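PDB 1HJQ: beta-1,4-galactanase from Humicola insolens, which hydrolyses the (1->4)-beta-D-galactosidic linkages of type I arabinogalactans as a family 53 glycoside hydrolase of clan GH-A. Local coordinates for residues Gln28-Pro31 with Ala37-Gly40; Gly97-Ser100 with Asn104-Trp107; Thr314-Thr317 with Gln321-Ser324. One frame throughout, in Å; residues are numbered along the deposited sequence.

Contact 1 of 3, residues Gln28-Pro31 with Ala37-Gly40; sequences QEKP and AENG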
ATOM      1  N   GLN A  28     -23.222  15.688   1.752  1.00 20.24           N
ATOM      2  CA  GLN A  28     -22.554  16.951   1.466  1.00 19.93           C
ATOM      3  C   GLN A  28     -21.365  16.711   0.529  1.00 19.73           C
ATOM      4  O   GLN A  28     -20.401  16.040   0.891  1.00 19.34           O
ATOM      5  CB  GLN A  28     -22.094  17.600   2.773  1.00 20.35           C
ATOM      6  CG  GLN A  28     -21.383  18.928   2.601  1.00 20.74           C
ATOM      7  CD  GLN A  28     -21.109  19.614   3.930  1.00 22.04           C
ATOM      8  OE1 GLN A  28     -20.578  19.004   4.861  1.00 22.62           O
ATOM      9  NE2 GLN A  28     -21.464  20.891   4.020  1.00 21.74           N
ATOM     10  N   GLU A  29     -21.451  17.252  -0.684  1.00 19.55           N
ATOM     11  CA  GLU A  29     -20.402  17.099  -1.681  1.00 19.65           C
ATOM     12  C   GLU A  29     -19.151  17.922  -1.352  1.00 19.63           C
ATOM     13  O   GLU A  29     -19.250  19.075  -0.956  1.00 21.24           O
ATOM     14  CB  GLU A  29     -20.935  17.512  -3.056  1.00 19.30           C
ATOM     15  CG  GLU A  29     -19.945  17.288  -4.189  1.00 20.59           C
ATOM     16  CD  GLU A  29     -20.544  17.524  -5.561  1.00 22.06           C
ATOM     17  OE1 GLU A  29     -21.682  17.070  -5.808  1.00 23.79           O
ATOM     18  OE2 GLU A  29     -19.872  18.150  -6.406  1.00 21.89           O
ATOM     19  N   LYS A  30     -17.978  17.317  -1.499  1.00 18.92           N
ATOM     20  CA  LYS A  30     -16.703  17.998  -1.251  1.00 19.10           C
ATOM     21  C   LYS A  30     -15.592  17.139  -1.848  1.00 18.22           C
ATOM     22  O   LYS A  30     -15.830  15.993  -2.244  1.00 18.91           O
ATOM     23  CB  LYS A  30     -16.421  18.174   0.251  1.00 19.26           C
ATOM     24  CG  LYS A  30     -17.592  17.922   1.174  1.00 20.34           C
ATOM     25  CD  LYS A  30     -17.177  16.992   2.295  1.00 19.90           C
ATOM     26  CE  LYS A  30     -16.812  17.740   3.558  1.00 20.75           C
ATOM     27  NZ  LYS A  30     -17.986  17.887   4.467  1.00 20.11           N
ATOM     28  N   PRO A  31     -14.371  17.685  -1.937  1.00 17.06           N
ATOM     29  CA  PRO A  31     -13.246  16.922  -2.492  1.00 16.09           C
ATOM     30  C   PRO A  31     -12.960  15.750  -1.553  1.00 16.57           C
ATOM     31  O   PRO A  31     -12.971  15.915  -0.328  1.00 16.89           O
ATOM     32  CB  PRO A  31     -12.115  17.940  -2.515  1.00 16.40           C
ATOM     33  CG  PRO A  31     -12.836  19.265  -2.653  1.00 17.18           C
ATOM     34  CD  PRO A  31     -13.999  19.093  -1.708  1.00 17.45           C
ATOM     35  N   ALA A  37     -10.540  12.958   5.696  1.00 15.34           N
ATOM     36  CA  ALA A  37     -10.074  13.547   6.952  1.00 15.94           C
ATOM     37  C   ALA A  37     -11.238  13.597   7.940  1.00 16.36           C
ATOM     38  O   ALA A  37     -11.077  13.358   9.136  1.00 15.51           O
ATOM     39  CB  ALA A  37      -9.528  14.947   6.701  1.00 15.78           C
ATOM     40  N   GLU A  38     -12.414  13.892   7.401  1.00 17.51           N
ATOM     41  CA  GLU A  38     -13.658  13.987   8.154  1.00 18.22           C
ATOM     42  C   GLU A  38     -13.980  12.683   8.883  1.00 17.77           C
ATOM     43  O   GLU A  38     -14.579  12.686   9.957  1.00 17.73           O
ATOM     44  CB  GLU A  38     -14.788  14.316   7.178  1.00 20.13           C
ATOM     45  CG  GLU A  38     -16.109  14.674   7.803  1.00 22.18           C
ATOM     46  CD  GLU A  38     -17.180  14.920   6.763  1.00 23.05           C
ATOM     47  OE1 GLU A  38     -16.886  15.577   5.740  1.00 22.20           O
ATOM     48  OE2 GLU A  38     -18.321  14.459   6.980  1.00 24.80           O
ATOM     49  N   ASN A  39     -13.579  11.565   8.293  1.00 17.50           N
ATOM     50  CA  ASN A  39     -13.855  10.261   8.877  1.00 17.06           C
ATOM     51  C   ASN A  39     -12.739   9.658   9.728  1.00 16.93           C
ATOM     52  O   ASN A  39     -12.805   8.480  10.086  1.00 17.74           O
ATOM     53  CB  ASN A  39     -14.243   9.287   7.769  1.00 17.11           C
ATOM     54  CG  ASN A  39     -15.695   9.415   7.368  1.00 17.51           C
ATOM     55  OD1 ASN A  39     -16.567   8.783   7.966  1.00 17.15           O
ATOM     56  ND2 ASN A  39     -15.967  10.247   6.361  1.00 16.43           N
ATOM     57  N   GLY A  40     -11.718  10.452  10.044  1.00 16.31           N
ATOM     58  CA  GLY A  40     -10.634   9.960  10.873  1.00 15.66           C
ATOM     59  C   GLY A  40      -9.359   9.547  10.158  1.00 16.11           C
ATOM     60  O   GLY A  40      -8.361   9.247  10.807  1.00 15.96           O
TER
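Bent torsions in Lys30 (chi2 131°, chi3 97°) turn its ammonium group toward Glu38, whose chain is nearly straight: CG lies trans to the backbone N (chi1 -170°) and the next bond is extended too. The two chains cross at about a right angle and meet through their charged ends, across backbones whose nearest CA atoms, those of Lys30 and Glu38, are 10.7 Å apart. Lys30 NZ stands 2.9 Å from Glu38 OE1, a hydrogen-bonded salt bridge made on the syn side of the carboxylate but above its plane. Lys30 NZ is also 2.8 Å from Gln28 OE1, a bond that is weak. Glu38 OE1 takes a second donor, Asn24 ND2, from the same loop, so one oxygen is gripped by both a cation and an amide. The bridge ties the loop just before helix 32-38 to the last turn of that helix. Pro31 is the N-cap at one end; at the other, Gly40 at positive phi is the C-prime residue of a Schellman motif, with Gly40 N bonded to Ala37 O at 3.1 Å. Replacing Lys30 by alanine removes the ammonium group, and the Glu38 carboxylate would probably keep Asn24 but lose its cationic mate, and the loop this tie to the helix. With just 72 Å² buried between the segments, the contact rests on charge rather than packing. One oxygen that receives both a lysine and an amide donor probably favours the ionised carboxylate, and the surface setting is likely to leave the bridge partly screened by solvent.

Contact 2 of 3, residues Gly97-Ser100 with Asn104-Trp107; sequences GWPS and NLAW. With NAG (2-acetamido-2-deoxy-beta-D-glucopyranose), chain B.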
ATOM      1  N   GLY A  97      13.066   0.698 -21.611  1.00 18.21           N
ATOM      2  CA  GLY A  97      14.181   1.630 -21.652  1.00 17.93           C
ATOM      3  C   GLY A  97      15.213   1.449 -20.550  1.00 18.12           C
ATOM      4  O   GLY A  97      16.385   1.750 -20.747  1.00 18.79           O
ATOM      5  N   TRP A  98      14.792   0.963 -19.389  1.00 17.88           N
ATOM      6  CA  TRP A  98      15.727   0.755 -18.288  1.00 18.86           C
ATOM      7  C   TRP A  98      16.766  -0.319 -18.628  1.00 18.46           C
ATOM      8  O   TRP A  98      16.518  -1.193 -19.443  1.00 18.45           O
ATOM      9  CB  TRP A  98      14.948   0.413 -17.016  1.00 19.07           C
ATOM     10  CG  TRP A  98      14.301   1.628 -16.435  1.00 19.26           C
ATOM     11  CD1 TRP A  98      13.944   2.760 -17.111  1.00 19.85           C
ATOM     12  CD2 TRP A  98      13.942   1.849 -15.068  1.00 19.55           C
ATOM     13  NE1 TRP A  98      13.389   3.673 -16.252  1.00 20.37           N
ATOM     14  CE2 TRP A  98      13.374   3.142 -14.988  1.00 19.87           C
ATOM     15  CE3 TRP A  98      14.045   1.085 -13.899  1.00 19.84           C
ATOM     16  CZ2 TRP A  98      12.910   3.688 -13.788  1.00 19.13           C
ATOM     17  CZ3 TRP A  98      13.583   1.632 -12.701  1.00 19.77           C
ATOM     18  CH2 TRP A  98      13.024   2.921 -12.658  1.00 19.32           C
ATOM     19  N   PRO A  99      17.954  -0.249 -18.013  1.00 18.68           N
ATOM     20  CA  PRO A  99      19.044  -1.202 -18.253  1.00 18.51           C
ATOM     21  C   PRO A  99      18.815  -2.700 -18.077  1.00 18.27           C
ATOM     22  O   PRO A  99      17.840  -3.134 -17.467  1.00 18.75           O
ATOM     23  CB  PRO A  99      20.179  -0.664 -17.377  1.00 18.29           C
ATOM     24  CG  PRO A  99      19.495   0.223 -16.389  1.00 18.96           C
ATOM     25  CD  PRO A  99      18.413   0.866 -17.168  1.00 18.27           C
ATOM     26  N   SER A 100      19.743  -3.476 -18.639  1.00 18.41           N
ATOM     27  CA  SER A 100      19.703  -4.934 -18.613  1.00 17.81           C
ATOM     28  C   SER A 100      20.790  -5.569 -17.753  1.00 17.62           C
ATOM     29  O   SER A 100      20.903  -6.791 -17.719  1.00 18.16           O
ATOM     30  CB  SER A 100      19.850  -5.482 -20.027  1.00 17.56           C
ATOM     31  OG  SER A 100      19.177  -4.661 -20.958  1.00 21.68           O
ATOM     32  N   ASN A 104      23.750  -1.197 -13.795  1.00 14.99           N
ATOM     33  CA  ASN A 104      23.058  -0.077 -14.415  1.00 14.68           C
ATOM     34  C   ASN A 104      21.599   0.006 -13.994  1.00 14.35           C
ATOM     35  O   ASN A 104      21.089   1.095 -13.758  1.00 14.56           O
ATOM     36  CB  ASN A 104      23.159  -0.156 -15.940  1.00 14.65           C
ATOM     37  CG  ASN A 104      24.478   0.390 -16.464  1.00 15.24           C
ATOM     38  OD1 ASN A 104      24.933   1.461 -16.040  1.00 14.72           O
ATOM     39  ND2 ASN A 104      25.090  -0.331 -17.397  1.00 12.38           N
ATOM     40  N   LEU A 105      20.928  -1.138 -13.893  1.00 14.73           N
ATOM     41  CA  LEU A 105      19.528  -1.155 -13.483  1.00 15.34           C
ATOM     42  C   LEU A 105      19.410  -0.554 -12.088  1.00 16.14           C
ATOM     43  O   LEU A 105      18.549   0.290 -11.831  1.00 15.08           O
ATOM     44  CB  LEU A 105      18.984  -2.585 -13.474  1.00 15.24           C
ATOM     45  CG  LEU A 105      17.543  -2.713 -12.974  1.00 16.17           C
ATOM     46  CD1 LEU A 105      16.618  -1.883 -13.851  1.00 15.87           C
ATOM     47  CD2 LEU A 105      17.119  -4.168 -12.991  1.00 16.32           C
ATOM     48  N   ALA A 106      20.290  -0.998 -11.195  1.00 16.74           N
ATOM     49  CA  ALA A 106      20.312  -0.512  -9.825  1.00 18.29           C
ATOM     50  C   ALA A 106      20.572   0.993  -9.815  1.00 19.23           C
ATOM     51  O   ALA A 106      19.948   1.740  -9.063  1.00 20.14           O
ATOM     52  CB  ALA A 106      21.397  -1.245  -9.024  1.00 16.50           C
ATOM     53  N   TRP A 107      21.502   1.426 -10.657  1.00 20.41           N
ATOM     54  CA  TRP A 107      21.854   2.835 -10.764  1.00 21.59           C
ATOM     55  C   TRP A 107      20.606   3.609 -11.185  1.00 21.69           C
ATOM     56  O   TRP A 107      20.277   4.655 -10.616  1.00 20.38           O
ATOM     57  CB  TRP A 107      22.949   2.994 -11.811  1.00 23.58           C
ATOM     58  CG  TRP A 107      23.729   4.251 -11.694  1.00 26.99           C
ATOM     59  CD1 TRP A 107      23.669   5.173 -10.684  1.00 27.87           C
ATOM     60  CD2 TRP A 107      24.739   4.710 -12.597  1.00 28.25           C
ATOM     61  NE1 TRP A 107      24.583   6.176 -10.904  1.00 28.25           N
ATOM     62  CE2 TRP A 107      25.253   5.917 -12.070  1.00 29.00           C
ATOM     63  CE3 TRP A 107      25.263   4.215 -13.799  1.00 28.73           C
ATOM     64  CZ2 TRP A 107      26.272   6.639 -12.707  1.00 29.83           C
ATOM     65  CZ3 TRP A 107      26.274   4.931 -14.431  1.00 29.83           C
ATOM     66  CH2 TRP A 107      26.768   6.131 -13.882  1.00 29.68           C
TER
HETATM   67  C1  NAG B 601      22.187   7.947 -13.246  1.00 32.63           C
HETATM   68  C2  NAG B 601      22.453   7.456 -14.679  1.00 33.50           C
HETATM   69  C3  NAG B 601      23.889   7.817 -15.101  1.00 34.06           C
HETATM   70  C4  NAG B 601      24.136   9.317 -14.897  1.00 34.13           C
HETATM   71  C5  NAG B 601      23.833   9.669 -13.441  1.00 34.88           C
HETATM   72  C6  NAG B 601      24.075  11.128 -13.097  1.00 34.66           C
HETATM   73  C7  NAG B 601      21.516   5.482 -15.700  1.00 35.33           C
HETATM   74  C8  NAG B 601      22.046   4.221 -16.363  1.00 35.46           C
HETATM   75  N2  NAG B 601      22.257   6.021 -14.737  1.00 34.22           N
HETATM   76  O3  NAG B 601      24.098   7.474 -16.462  1.00 33.78           O
HETATM   77  O4  NAG B 601      25.484   9.644 -15.208  1.00 35.02           O
HETATM   78  O5  NAG B 601      22.450   9.357 -13.143  1.00 33.03           O
HETATM   79  O6  NAG B 601      22.858  11.809 -12.846  1.00 37.27           O
HETATM   80  O7  NAG B 601      20.445   5.962 -16.066  1.00 36.67           O
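Trp98 and Leu105 cross at about a right angle, and the methyl CD1 of Leu105 comes to the edge of the indole, near its plane, 3.9 Å from Trp98 CE3. The leucine CG is trans to the backbone N (chi1 177°), which carries this branch back toward the loop preceding helix 102-123. Pro99 lies against the first turns of the same helix, with its CG 4.1 Å from Leu105 CB. Leu141 touches both Trp98 and Leu105, while Tyr112, further along the helix, meets the Trp98 ring with planes at about 60°. Trp107 is turned the other way, to the glycan. Its indole has the acetamido nitrogen N2 of the sugar over one face, 3.5 Å from Trp107 CD2 and displaced toward the rim, and the sugar C3 sits 3.6 Å from Trp107 CH2. Asn104 OD1 lies at the edge of that ring, in its plane, while Asn104 ND2 is held by Asp101. The helix thus presents leucine to the loop and tryptophan to a sugar attached to the protein, probably at Asn111, one turn beyond. Mainly apolar packing holds the loop (208 Å² buried in all), and the indole probably gives the sugar a flat surface to rest on.

Contact 3 of 3, residues Thr314-Thr317 with Gln321-Ser324; sequences TMFT and QALS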
ATOM      1  N   THR A 314     -15.903  -1.351  -2.131  1.00 16.06           N
ATOM      2  CA  THR A 314     -15.837   0.080  -1.847  1.00 17.21           C
ATOM      3  C   THR A 314     -16.553   0.479  -0.565  1.00 17.11           C
ATOM      4  O   THR A 314     -17.441  -0.220  -0.086  1.00 17.96           O
ATOM      5  CB  THR A 314     -16.455   0.898  -2.984  1.00 16.97           C
ATOM      6  OG1 THR A 314     -17.860   0.621  -3.047  1.00 17.46           O
ATOM      7  CG2 THR A 314     -15.813   0.534  -4.314  1.00 16.23           C
ATOM      8  N   MET A 315     -16.158   1.619  -0.019  1.00 16.94           N
ATOM      9  CA  MET A 315     -16.778   2.134   1.187  1.00 18.19           C
ATOM     10  C   MET A 315     -17.594   3.354   0.786  1.00 18.92           C
ATOM     11  O   MET A 315     -17.796   4.291   1.560  1.00 18.61           O
ATOM     12  CB  MET A 315     -15.713   2.503   2.220  1.00 18.86           C
ATOM     13  CG  MET A 315     -14.842   1.323   2.615  1.00 19.02           C
ATOM     14  SD  MET A 315     -13.704   1.706   3.919  1.00 19.65           S
ATOM     15  CE  MET A 315     -14.818   1.623   5.283  1.00 20.23           C
ATOM     16  N   PHE A 316     -18.045   3.330  -0.459  1.00 19.61           N
ATOM     17  CA  PHE A 316     -18.864   4.394  -0.993  1.00 20.60           C
ATOM     18  C   PHE A 316     -20.060   3.856  -1.758  1.00 21.03           C
ATOM     19  O   PHE A 316     -20.116   2.694  -2.158  1.00 21.98           O
ATOM     20  CB  PHE A 316     -18.059   5.305  -1.915  1.00 21.02           C
ATOM     21  CG  PHE A 316     -17.228   6.313  -1.192  1.00 21.64           C
ATOM     22  CD1 PHE A 316     -16.053   5.938  -0.551  1.00 21.98           C
ATOM     23  CD2 PHE A 316     -17.622   7.642  -1.147  1.00 20.38           C
ATOM     24  CE1 PHE A 316     -15.282   6.877   0.125  1.00 21.63           C
ATOM     25  CE2 PHE A 316     -16.862   8.584  -0.478  1.00 20.57           C
ATOM     26  CZ  PHE A 316     -15.688   8.202   0.162  1.00 21.63           C
ATOM     27  N   THR A 317     -21.024   4.737  -1.937  1.00 21.07           N
ATOM     28  CA  THR A 317     -22.237   4.449  -2.660  1.00 20.90           C
ATOM     29  C   THR A 317     -21.864   4.441  -4.136  1.00 21.22           C
ATOM     30  O   THR A 317     -20.867   5.044  -4.535  1.00 21.47           O
ATOM     31  CB  THR A 317     -23.278   5.558  -2.358  1.00 20.36           C
ATOM     32  OG1 THR A 317     -24.290   5.030  -1.498  1.00 20.99           O
ATOM     33  CG2 THR A 317     -23.890   6.105  -3.614  1.00 19.08           C
ATOM     34  N   GLN A 321     -21.422   8.553  -2.503  1.00 19.79           N
ATOM     35  CA  GLN A 321     -21.662   9.015  -1.139  1.00 19.95           C
ATOM     36  C   GLN A 321     -21.014   8.103  -0.109  1.00 19.00           C
ATOM     37  O   GLN A 321     -21.243   6.893  -0.101  1.00 18.58           O
ATOM     38  CB  GLN A 321     -23.169   9.117  -0.863  1.00 21.02           C
ATOM     39  CG  GLN A 321     -23.515   9.431   0.591  1.00 23.15           C
ATOM     40  CD  GLN A 321     -24.978   9.793   0.776  1.00 23.90           C
ATOM     41  OE1 GLN A 321     -25.491  10.695   0.107  1.00 25.94           O
ATOM     42  NE2 GLN A 321     -25.654   9.099   1.687  1.00 21.87           N
ATOM     43  N   ALA A 322     -20.217   8.688   0.774  1.00 18.60           N
ATOM     44  CA  ALA A 322     -19.527   7.909   1.793  1.00 18.26           C
ATOM     45  C   ALA A 322     -20.493   7.084   2.614  1.00 18.34           C
ATOM     46  O   ALA A 322     -21.567   7.551   2.997  1.00 19.98           O
ATOM     47  CB  ALA A 322     -18.723   8.817   2.704  1.00 17.37           C
ATOM     48  N   LEU A 323     -20.097   5.848   2.870  1.00 18.04           N
ATOM     49  CA  LEU A 323     -20.881   4.916   3.657  1.00 17.83           C
ATOM     50  C   LEU A 323     -20.530   5.141   5.130  1.00 18.82           C
ATOM     51  O   LEU A 323     -19.479   5.699   5.451  1.00 17.59           O
ATOM     52  CB  LEU A 323     -20.531   3.491   3.236  1.00 17.17           C
ATOM     53  CG  LEU A 323     -21.583   2.591   2.585  1.00 16.71           C
ATOM     54  CD1 LEU A 323     -22.527   3.394   1.698  1.00 15.50           C
ATOM     55  CD2 LEU A 323     -20.859   1.504   1.793  1.00 15.33           C
ATOM     56  N   SER A 324     -21.413   4.707   6.025  1.00 19.81           N
ATOM     57  CA  SER A 324     -21.192   4.875   7.457  1.00 19.92           C
ATOM     58  C   SER A 324     -19.869   4.279   7.903  1.00 20.08           C
ATOM     59  O   SER A 324     -19.164   4.861   8.722  1.00 21.28           O
ATOM     60  CB  SER A 324     -22.321   4.215   8.244  1.00 20.43           C
ATOM     61  OG  SER A 324     -22.387   2.827   7.965  1.00 21.45           O
TER
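The Phe316 ring carries Ala322 on one face: the alanine CA lies 3.9 Å from the ring centroid and 29° off the normal, a CH-pi contact. Ala322 CB reaches further along the ring, 3.7 Å from Phe316 CE2. Tyr22 meets the same phenyl group in an edge-to-face pair, and Leu32 of helix 32-38 also touches it. A chi1 of -80°, with CG trans to the carbonyl carbon, swings the ring round to Ala322 although the Phe316 CB points away from the opposite segment. Phe316 and Ala322 form the non-hydrogen-bonded pair of a single antiparallel bridge, the chain reversing between Thr317 and Gln321. The flanking bonds identify it: Leu323 N donates to Met315 O at 3.1 Å (159° at the hydrogen), and Thr317 N to Gln321 O at 2.8 Å. In both, the donor is tilted from the carbonyl plane. Gln321 O also receives a CA-H...O contact from Phe316 CA. Near the turn, Thr317 CB packs 3.9 Å from Gln321 CB. Leu323 crosses Thr317 at about a right angle, placing its CD1 4.0 Å from Thr317 OG1, while the Met315 side chain touches Gln273 and Ile277 of helix 270-286.

In the fold
The chain is a parallel eight-stranded TIM barrel, and the contacts follow one another along it as 1, 2, 3 without interleaving. Contacts 1 and 3 are neighbours at the side where the barrel closes: their centres are 11 Å apart and their nearest atoms about 5 Å. Tyr22 links them, bonding by its backbone to Lys30 and meeting the Phe316 ring edge-to-face, while helix 32-38 carries Glu38 and packs against Phe316 and Ala322. The loop after the last strand thus joins structure between the first two. Contact 2, on helix 102-123, lies across the barrel, its centre 42 Å from either. All three are peripheral, away from the catalytic Glu135 and Glu245.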